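PDB 5NH2: adenosine monophosphate-protein transferase from Bartonella henselae str. Houston-1, which transfers AMP from ATP to tyrosine or threonine residues of host target proteins through its Fic domain, as part of bacterial virulence. Local coordinates for residues 212-217 with 237-242; 131-136 with 205-210; 29-34 with 70-75. All blocks are in the same frame, centred on the assembly; numbering follows the deposited sequence.

Contact 1. Residues 212-217 with 237-242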
loop_
_atom_site.group_PDB
_atom_site.type_symbol
_atom_site.label_atom_id
_atom_site.label_comp_id
_atom_site.label_asym_id
_atom_site.label_seq_id
_atom_site.Cartn_x
_atom_site.Cartn_y
_atom_site.Cartn_z
ATOM N N PRO A 212 17.173 -4.022 2.711
ATOM C CA PRO A 212 17.284 -3.494 4.093
ATOM C C PRO A 212 18.069 -2.195 4.217
ATOM O O PRO A 212 17.633 -1.268 4.926
ATOM C CB PRO A 212 18.001 -4.628 4.841
ATOM C CG PRO A 212 17.678 -5.891 4.041
ATOM C CD PRO A 212 17.529 -5.449 2.595
ATOM N N GLU A 213 19.234 -2.116 3.561
ATOM C CA GLU A 213 19.983 -0.866 3.529
ATOM C C GLU A 213 19.113 0.268 3.002
ATOM O O GLU A 213 19.185 1.397 3.503
ATOM C CB GLU A 213 21.243 -1.000 2.669
ATOM C CG GLU A 213 22.107 -2.236 2.957
ATOM C CD GLU A 213 22.835 -2.142 4.293
ATOM O OE1 GLU A 213 22.513 -2.931 5.212
ATOM O OE2 GLU A 213 23.715 -1.261 4.430
ATOM N N LYS A 214 18.251 -0.014 2.028
ATOM C CA LYS A 214 17.494 1.109 1.477
ATOM C C LYS A 214 16.300 1.469 2.354
ATOM O O LYS A 214 15.991 2.668 2.549
ATOM C CB LYS A 214 17.123 0.803 0.041
ATOM C CG LYS A 214 18.386 0.869 -0.820
ATOM C CD LYS A 214 18.137 0.784 -2.303
ATOM C CE LYS A 214 19.480 0.582 -3.004
ATOM N NZ LYS A 214 19.348 0.546 -4.457
ATOM N N ILE A 215 15.701 0.449 2.976
ATOM C CA ILE A 215 14.575 0.662 3.882
ATOM C C ILE A 215 14.985 1.542 5.062
ATOM O O ILE A 215 14.210 2.402 5.510
ATOM C CB ILE A 215 14.028 -0.702 4.333
ATOM C CG1 ILE A 215 13.383 -1.411 3.130
ATOM C CG2 ILE A 215 13.045 -0.553 5.513
ATOM C CD1 ILE A 215 12.960 -2.788 3.409
ATOM N N ARG A 216 16.208 1.346 5.581
ATOM C CA ARG A 216 16.671 2.180 6.695
ATOM C C ARG A 216 16.680 3.652 6.298
ATOM O O ARG A 216 16.292 4.518 7.094
ATOM C CB ARG A 216 18.096 1.800 7.133
ATOM C CG ARG A 216 18.387 0.434 7.670
ATOM C CD ARG A 216 19.773 0.422 8.434
ATOM N NE ARG A 216 20.975 0.269 7.588
ATOM C CZ ARG A 216 21.686 1.273 7.046
ATOM N NH1 ARG A 216 21.335 2.537 7.242
ATOM N NH2 ARG A 216 22.760 1.022 6.299
ATOM N N LEU A 217 17.165 3.940 5.072
ATOM C CA LEU A 217 17.331 5.302 4.583
ATOM C C LEU A 217 15.988 5.990 4.414
ATOM O O LEU A 217 15.814 7.145 4.842
ATOM C CB LEU A 217 18.077 5.279 3.249
ATOM C CG LEU A 217 19.484 4.691 3.290
ATOM C CD1 LEU A 217 20.101 4.701 1.909
ATOM C CD2 LEU A 217 20.379 5.401 4.313
ATOM N N VAL A 237 9.562 10.263 -4.057
ATOM C CA VAL A 237 10.557 10.002 -3.012
ATOM C C VAL A 237 11.180 8.650 -3.332
ATOM O O VAL A 237 10.468 7.646 -3.437
ATOM C CB VAL A 237 9.945 9.988 -1.595
ATOM C CG1 VAL A 237 11.025 9.756 -0.499
ATOM C CG2 VAL A 237 9.202 11.309 -1.345
ATOM N N MET A 238 12.483 8.622 -3.566
ATOM C CA MET A 238 13.092 7.353 -3.911
ATOM C C MET A 238 14.555 7.392 -3.532
ATOM O O MET A 238 15.138 8.457 -3.263
ATOM C CB MET A 238 12.947 7.012 -5.394
ATOM C CG MET A 238 13.469 8.082 -6.256
ATOM S SD MET A 238 12.699 8.044 -7.873
ATOM C CE MET A 238 13.516 9.449 -8.586
ATOM N N VAL A 239 15.127 6.205 -3.501
ATOM C CA VAL A 239 16.523 6.052 -3.168
ATOM C C VAL A 239 17.304 6.049 -4.462
ATOM O O VAL A 239 16.908 5.386 -5.429
ATOM C CB VAL A 239 16.741 4.774 -2.365
ATOM C CG1 VAL A 239 18.235 4.392 -2.319
ATOM C CG2 VAL A 239 16.174 5.007 -0.962
ATOM N N ALA A 240 18.393 6.817 -4.491
ATOM C CA ALA A 240 19.234 6.891 -5.673
ATOM C C ALA A 240 19.592 5.501 -6.181
ATOM O O ALA A 240 19.918 4.603 -5.398
ATOM C CB ALA A 240 20.504 7.670 -5.341
ATOM N N LYS A 241 19.514 5.332 -7.508
ATOM C CA LYS A 241 19.885 4.079 -8.167
ATOM C C LYS A 241 21.398 3.972 -8.347
ATOM O O LYS A 241 22.079 4.953 -8.667
ATOM C CB LYS A 241 19.223 3.961 -9.542
ATOM C CG LYS A 241 17.729 4.077 -9.573
ATOM C CD LYS A 241 17.177 3.651 -10.956
ATOM C CE LYS A 241 17.564 2.199 -11.320
ATOM N NZ LYS A 241 16.629 1.573 -12.304
ATOM N N GLU A 242 21.916 2.760 -8.176
ATOM C CA GLU A 242 23.342 2.553 -8.296
ATOM C C GLU A 242 23.790 2.903 -9.714
ATOM O O GLU A 242 23.258 2.376 -10.697
ATOM C CB GLU A 242 23.700 1.101 -7.954
ATOM C CG GLU A 242 23.702 0.725 -6.462
ATOM C CD GLU A 242 22.310 0.377 -5.932
ATOM O OE1 GLU A 242 21.423 0.030 -6.746
ATOM O OE2 GLU A 242 22.111 0.462 -4.701
HETATM O O HOH W 1 17.801 2.509 -5.370
#

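Contact 2. Residues 131-136 with 205-210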
loop_
_atom_site.group_PDB
_atom_site.type_symbol
_atom_site.label_atom_id
_atom_site.label_comp_id
_atom_site.label_asym_id
_atom_site.label_seq_id
_atom_site.Cartn_x
_atom_site.Cartn_y
_atom_site.Cartn_z
ATOM N N LEU A 131 13.713 -18.437 -2.893
ATOM C CA LEU A 131 14.316 -17.562 -3.885
ATOM C C LEU A 131 15.151 -16.524 -3.152
ATOM O O LEU A 131 14.879 -16.208 -1.989
ATOM C CB LEU A 131 13.243 -16.861 -4.750
ATOM C CG LEU A 131 12.371 -17.811 -5.561
ATOM C CD1 LEU A 131 11.202 -17.152 -6.370
ATOM C CD2 LEU A 131 13.293 -18.696 -6.462
ATOM N N THR A 132 16.145 -15.963 -3.844
ATOM C CA THR A 132 16.800 -14.757 -3.334
ATOM C C THR A 132 15.844 -13.563 -3.431
ATOM O O THR A 132 14.777 -13.647 -4.038
ATOM C CB THR A 132 18.049 -14.419 -4.147
ATOM O OG1 THR A 132 17.659 -14.099 -5.494
ATOM C CG2 THR A 132 19.024 -15.548 -4.149
ATOM N N ARG A 133 16.264 -12.417 -2.870
ATOM C CA ARG A 133 15.416 -11.222 -2.891
ATOM C C ARG A 133 15.156 -10.735 -4.323
ATOM O O ARG A 133 14.016 -10.373 -4.670
ATOM C CB ARG A 133 16.031 -10.086 -2.056
ATOM C CG ARG A 133 15.089 -8.801 -1.941
ATOM C CD ARG A 133 15.712 -7.775 -1.034
ATOM N NE ARG A 133 17.016 -7.390 -1.550
ATOM C CZ ARG A 133 17.182 -6.471 -2.493
ATOM N NH1 ARG A 133 16.128 -5.805 -2.992
ATOM N NH2 ARG A 133 18.396 -6.200 -2.921
ATOM N N GLU A 134 16.190 -10.729 -5.167
ATOM C CA GLU A 134 16.043 -10.241 -6.536
ATOM C C GLU A 134 15.126 -11.147 -7.353
ATOM O O GLU A 134 14.232 -10.669 -8.058
ATOM C CB GLU A 134 17.412 -10.133 -7.185
ATOM C CG GLU A 134 18.052 -8.798 -6.962
ATOM C CD GLU A 134 18.894 -8.771 -5.717
ATOM O OE1 GLU A 134 18.860 -9.776 -4.950
ATOM O OE2 GLU A 134 19.592 -7.747 -5.515
ATOM N N GLU A 135 15.323 -12.463 -7.240
ATOM C CA GLU A 135 14.431 -13.434 -7.881
ATOM C C GLU A 135 12.968 -13.226 -7.458
ATOM O O GLU A 135 12.071 -13.059 -8.304
ATOM C CB GLU A 135 14.903 -14.852 -7.536
ATOM C CG GLU A 135 16.323 -15.146 -7.940
ATOM C CD GLU A 135 16.854 -16.515 -7.424
ATOM O OE1 GLU A 135 16.347 -17.021 -6.387
ATOM O OE2 GLU A 135 17.791 -17.081 -8.057
ATOM N N PHE A 136 12.716 -13.255 -6.141
ATOM C CA PHE A 136 11.384 -13.013 -5.619
ATOM C C PHE A 136 10.802 -11.739 -6.211
ATOM O O PHE A 136 9.687 -11.760 -6.728
ATOM C CB PHE A 136 11.384 -12.937 -4.093
ATOM C CG PHE A 136 10.034 -12.562 -3.504
ATOM C CD1 PHE A 136 9.082 -13.527 -3.238
ATOM C CD2 PHE A 136 9.730 -11.226 -3.221
ATOM C CE1 PHE A 136 7.837 -13.169 -2.726
ATOM C CE2 PHE A 136 8.487 -10.854 -2.685
ATOM C CZ PHE A 136 7.534 -11.830 -2.440
ATOM N N LEU A 205 10.939 0.746 -7.473
ATOM C CA LEU A 205 10.025 0.731 -6.338
ATOM C C LEU A 205 10.242 -0.503 -5.450
ATOM O O LEU A 205 10.500 -0.358 -4.246
ATOM C CB LEU A 205 8.575 0.802 -6.839
ATOM C CG LEU A 205 7.472 1.102 -5.800
ATOM C CD1 LEU A 205 6.283 1.767 -6.465
ATOM C CD2 LEU A 205 6.998 -0.118 -5.113
ATOM N N PHE A 206 10.111 -1.728 -6.021
ATOM C CA PHE A 206 10.274 -2.968 -5.227
ATOM C C PHE A 206 11.676 -3.070 -4.607
ATOM O O PHE A 206 11.830 -3.634 -3.507
ATOM C CB PHE A 206 9.998 -4.234 -6.081
ATOM C CG PHE A 206 8.514 -4.680 -6.125
ATOM C CD1 PHE A 206 7.496 -3.821 -6.614
ATOM C CD2 PHE A 206 8.155 -5.979 -5.751
ATOM C CE1 PHE A 206 6.162 -4.246 -6.677
ATOM C CE2 PHE A 206 6.804 -6.427 -5.787
ATOM C CZ PHE A 206 5.815 -5.567 -6.238
ATOM N N GLU A 207 12.710 -2.515 -5.284
ATOM C CA GLU A 207 14.062 -2.555 -4.713
ATOM C C GLU A 207 14.183 -1.669 -3.452
ATOM O O GLU A 207 14.711 -2.112 -2.420
ATOM C CB GLU A 207 15.097 -2.159 -5.772
ATOM C CG GLU A 207 16.453 -1.717 -5.196
ATOM C CD GLU A 207 17.360 -2.874 -4.749
ATOM O OE1 GLU A 207 17.035 -4.081 -4.987
ATOM O OE2 GLU A 207 18.412 -2.557 -4.127
ATOM N N ASP A 208 13.685 -0.431 -3.517
ATOM C CA ASP A 208 13.795 0.497 -2.390
ATOM C C ASP A 208 13.114 -0.026 -1.122
ATOM O O ASP A 208 13.561 0.287 -0.004
ATOM C CB ASP A 208 13.191 1.854 -2.785
ATOM C CG ASP A 208 14.121 2.660 -3.664
ATOM O OD1 ASP A 208 15.221 2.145 -3.994
ATOM O OD2 ASP A 208 13.766 3.800 -4.033
ATOM N N ILE A 209 12.001 -0.758 -1.266
ATOM C CA ILE A 209 11.201 -1.200 -0.114
ATOM C C ILE A 209 11.470 -2.662 0.288
ATOM O O ILE A 209 10.761 -3.198 1.154
ATOM C CB ILE A 209 9.716 -0.965 -0.368
ATOM C CG1 ILE A 209 9.240 -1.962 -1.426
ATOM C CG2 ILE A 209 9.525 0.463 -0.881
ATOM C CD1 ILE A 209 7.742 -1.892 -1.637
ATOM N N SER A 210 12.440 -3.328 -0.344
ATOM C CA SER A 210 12.888 -4.682 0.013
ATOM C C SER A 210 14.329 -4.700 0.515
ATOM O O SER A 210 14.670 -5.525 1.365
ATOM C CB SER A 210 12.718 -5.687 -1.144
ATOM O OG SER A 210 13.434 -5.285 -2.291
#

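Contact 3. Residues 29-34 with 70-75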
loop_
_atom_site.group_PDB
_atom_site.type_symbol
_atom_site.label_atom_id
_atom_site.label_comp_id
_atom_site.label_asym_id
_atom_site.label_seq_id
_atom_site.Cartn_x
_atom_site.Cartn_y
_atom_site.Cartn_z
ATOM N N ASN A 29 -19.159 11.256 3.279
ATOM C CA ASN A 29 -17.975 11.431 4.119
ATOM C C ASN A 29 -18.084 10.678 5.447
ATOM O O ASN A 29 -17.070 10.170 5.943
ATOM C CB ASN A 29 -17.697 12.922 4.364
ATOM C CG ASN A 29 -16.914 13.567 3.218
ATOM O OD1 ASN A 29 -16.484 12.889 2.281
ATOM N ND2 ASN A 29 -16.718 14.879 3.297
ATOM N N ALA A 30 -19.279 10.605 6.046
ATOM C CA ALA A 30 -19.436 9.842 7.285
ATOM C C ALA A 30 -19.243 8.356 7.030
ATOM O O ALA A 30 -18.613 7.640 7.836
ATOM C CB ALA A 30 -20.811 10.100 7.884
ATOM N N PHE A 31 -19.761 7.882 5.897
ATOM C CA PHE A 31 -19.468 6.529 5.477
ATOM C C PHE A 31 -17.957 6.319 5.339
ATOM O O PHE A 31 -17.429 5.325 5.830
ATOM C CB PHE A 31 -20.204 6.213 4.165
ATOM C CG PHE A 31 -19.596 5.096 3.414
ATOM C CD1 PHE A 31 -19.784 3.778 3.845
ATOM C CD2 PHE A 31 -18.775 5.347 2.312
ATOM C CE1 PHE A 31 -19.192 2.714 3.179
ATOM C CE2 PHE A 31 -18.168 4.292 1.629
ATOM C CZ PHE A 31 -18.379 2.959 2.073
ATOM N N LEU A 32 -17.239 7.258 4.713
ATOM C CA LEU A 32 -15.802 7.070 4.515
ATOM C C LEU A 32 -15.043 7.022 5.835
ATOM O O LEU A 32 -14.144 6.199 6.003
ATOM C CB LEU A 32 -15.233 8.181 3.643
ATOM C CG LEU A 32 -15.605 8.258 2.166
ATOM C CD1 LEU A 32 -15.011 9.505 1.531
ATOM C CD2 LEU A 32 -15.137 7.020 1.443
ATOM N N GLU A 33 -15.370 7.919 6.772
ATOM C CA GLU A 33 -14.689 7.945 8.065
ATOM C C GLU A 33 -14.952 6.674 8.870
ATOM O O GLU A 33 -14.022 6.128 9.492
ATOM C CB GLU A 33 -15.124 9.184 8.849
ATOM C CG GLU A 33 -14.563 10.494 8.320
ATOM C CD GLU A 33 -15.108 11.712 9.056
ATOM O OE1 GLU A 33 -16.111 11.602 9.788
ATOM O OE2 GLU A 33 -14.517 12.790 8.919
ATOM N N LYS A 34 -16.197 6.165 8.840
ATOM C CA LYS A 34 -16.520 4.966 9.612
ATOM C C LYS A 34 -15.979 3.688 8.959
ATOM O O LYS A 34 -15.427 2.816 9.655
ATOM C CB LYS A 34 -18.036 4.872 9.838
ATOM C CG LYS A 34 -18.490 3.611 10.619
ATOM C CD LYS A 34 -18.101 3.692 12.118
ATOM C CE LYS A 34 -17.910 2.280 12.678
ATOM N NZ LYS A 34 -17.796 2.182 14.154
ATOM N N ASN A 70 -17.267 -5.628 8.268
ATOM C CA ASN A 70 -18.170 -4.813 9.064
ATOM C C ASN A 70 -18.786 -3.671 8.262
ATOM O O ASN A 70 -19.667 -2.962 8.773
ATOM C CB ASN A 70 -17.425 -4.281 10.279
ATOM C CG ASN A 70 -17.058 -5.389 11.248
ATOM O OD1 ASN A 70 -17.895 -6.212 11.584
ATOM N ND2 ASN A 70 -15.812 -5.433 11.673
ATOM N N THR A 71 -18.351 -3.486 7.015
ATOM C CA THR A 71 -18.842 -2.402 6.192
ATOM C C THR A 71 -19.833 -2.920 5.145
ATOM O O THR A 71 -20.996 -2.489 5.159
ATOM C CB THR A 71 -17.661 -1.651 5.551
ATOM O OG1 THR A 71 -16.789 -1.161 6.570
ATOM C CG2 THR A 71 -18.147 -0.456 4.653
ATOM N N PHE A 72 -19.395 -3.846 4.270
ATOM C CA PHE A 72 -20.152 -4.304 3.096
ATOM C C PHE A 72 -20.658 -5.734 3.269
ATOM O O PHE A 72 -19.925 -6.617 3.724
ATOM C CB PHE A 72 -19.299 -4.253 1.796
ATOM C CG PHE A 72 -18.641 -2.902 1.524
ATOM C CD1 PHE A 72 -19.408 -1.736 1.361
ATOM C CD2 PHE A 72 -17.273 -2.807 1.426
ATOM C CE1 PHE A 72 -18.806 -0.530 1.139
ATOM C CE2 PHE A 72 -16.666 -1.603 1.208
ATOM C CZ PHE A 72 -17.411 -0.462 1.054
ATOM N N GLU A 73 -21.898 -5.972 2.841
ATOM C CA GLU A 73 -22.408 -7.337 2.748
ATOM C C GLU A 73 -21.565 -8.202 1.792
ATOM O O GLU A 73 -21.432 -9.404 2.005
ATOM C CB GLU A 73 -23.880 -7.324 2.305
ATOM C CG GLU A 73 -24.873 -6.760 3.334
ATOM C CD GLU A 73 -26.309 -6.652 2.801
ATOM O OE1 GLU A 73 -26.903 -5.556 2.948
ATOM O OE2 GLU A 73 -26.840 -7.650 2.240
ATOM N N TRP A 74 -20.963 -7.608 0.766
ATOM C CA TRP A 74 -20.199 -8.343 -0.237
ATOM C C TRP A 74 -18.690 -8.436 0.081
ATOM O O TRP A 74 -17.879 -8.629 -0.840
ATOM C CB TRP A 74 -20.439 -7.743 -1.615
ATOM C CG TRP A 74 -20.326 -6.234 -1.645
ATOM C CD1 TRP A 74 -21.364 -5.311 -1.458
ATOM C CD2 TRP A 74 -19.137 -5.467 -1.887
ATOM N NE1 TRP A 74 -20.875 -4.044 -1.578
ATOM C CE2 TRP A 74 -19.519 -4.089 -1.838
ATOM C CE3 TRP A 74 -17.799 -5.800 -2.152
ATOM C CZ2 TRP A 74 -18.591 -3.025 -2.027
ATOM C CZ3 TRP A 74 -16.855 -4.731 -2.363
ATOM C CH2 TRP A 74 -17.266 -3.359 -2.299
ATOM N N ALA A 75 -18.284 -8.169 1.323
ATOM C CA ALA A 75 -16.874 -8.327 1.680
ATOM C C ALA A 75 -16.379 -9.692 1.209
ATOM O O ALA A 75 -16.998 -10.719 1.494
ATOM C CB ALA A 75 -16.683 -8.195 3.199
#

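Contact 1. Residues 212-217 with 237-242
Lys214, in the first turn of helix 212-227, reaches across to Val239 and Glu242 and meets them with different parts of one side chain. Its CG lies anti to the carbonyl carbon (chi1 -71°), and from there the chain runs fully extended, so the methylenes pass over the valine before the ammonium arrives at the acid. Lys214 CD rests 3.6 Å from Val239 CG1, the methyl that is anti to its own backbone N, and Lys214 CG lies 3.8 Å from the same methyl. A lysine suits this buried position because its aliphatic part can pack while its ammonium group extends to an acidic partner. The contact joins the helix to the edge strand 237-239 of the mixed sheet, in the region of the OB-like intracellular delivery domain; Ile268 on the neighbouring strand 265-270 also packs against Val239. Beyond the strand, Glu242 comes from the opposite direction. Its chain bends at chi2 (83°), which brings the carboxylate back to Lys214. NZ of Lys214 donates to Glu242 OE2 at 2.8 Å on the syn side, 17° out of the carboxylate plane, and weakly to OE1 of Glu242 at 3.1 Å. A water accepts from Lys214 NZ at 2.7 Å and lies 3.0 Å from Ala240 O, to which it can donate, probably linking the ammonium to the backbone. Glu207 of helix 200-208 adds a long, weak ion pair to Lys214 NZ.

Contact 2. Residues 131-136 with 205-210
A salt-bridge network of Arg133, Glu134 and Glu207, with a hydrogen bond from Arg133 to Ser210, links the start of helix 133-150 to residues 205-210. NH1 of Arg133 donates to Glu207 OE1 at 2.8 Å, nearly straight at 162°, and to Ser210 OG, also at 2.8 Å; both oxygens lie at the guanidinium edge, close to its plane. The guanidinium and carboxylate planes stand 58° apart, and Glu207 OE1 is met from above its carboxylate plane; Arg133 NH2 adds only a weak bond to it. The arginine runs out extended and then bends at chi3 (59°), which sets its head beside the serine, with Arg133 CD 3.5 Å from Ser210 O. Both segments belong to the helical Fido domain, where a capping box of Thr132 and Glu135 starts the arginine's helix. Serine suits its place because one small hydroxyl can serve three partners: Ser210 OG accepts from Arg133 NH1, donates to Phe206 O at 2.6 Å and is also bonded by Asn137 ND2. Glu134 OE2 lies 3.2 Å from Arg133 NH2 but well out of the guanidinium plane, so it contributes charge alone. Asn211 holds the other oxygen of Glu207, OE2, by a hydrogen bond.

Contact 3. Residues 29-34 with 70-75
Phe31 of helix 28-46 meets Phe72 and Thr71 of the loop that follows helix 57-68, and everything that passes between the two segments is apolar. The aromatic part is a rim-to-rim pair: Phe31 CZ lies 3.6 Å from Phe72 CE1 and 3.7 Å from Phe72 CZ, with the ring centroids 6.0 Å apart and the planes at 50°. Neither ring lies over the face of the other, and Phe72 presents its outer carbons at the edge of the Phe31 ring. Phe31 approaches the loop because its CG is anti to the backbone N (chi1 158°), which carries the long flat side chain away from the helix; a phenylalanine suits the position, since its far rim can reach the loop.

Aliphatic packing adds the methyl of Thr71. Thr71 CG2 touches Phe31 CE1 at 3.6 Å and also sits 3.5 Å above the plane of Phe72, over the ring centre, a CH-pi arrangement. Trp74 CZ2 occupies the opposite face of Phe72, likewise over its centre, so the ring is sandwiched between a methyl and an indole within its own loop. There, a type I turn from Phe72 to Ala75 brings the chain round.

The polar contacts go outside the pair. Thr71 OG1 hydrogen-bonds to Tyr23 OH, so that one threonine offers its methyl to the rings and its hydroxyl to another loop, while Glu73 OE2 accepts from the N of Ala86, a probable ATP-site residue. The side chain of Phe72 lies about 5 Å from that of Glu155, a residue of the ATP site. With no hydrogen bond across it, the contact depends on shape and the burial of apolar surface, and the Phe72 ring is fixed from both faces and at its rim beside the nucleotide pocket.

Overall arrangement
Contacts 1 and 2 lie on the same side of the chain's centre, their centres 12 Å apart, on consecutive helices, 212-227 in contact 1 and 200-208 in contact 2; Asp208 reaches the backbone N of Val239. Contact 2 joins two helices of the Fido domain, and contact 1 joins the next helix to the edge strand of the mixed sheet. Contact 3 sits on the opposite side, about 34 to 36 Å from them between centres, next to the ATP site. The chemistry differs accordingly: the buried contact 3 is wholly apolar, contact 1 is largely buried but ends in an ion pair with an exposed glutamate, and the partly buried contact 2 is almost purely ionic and polar.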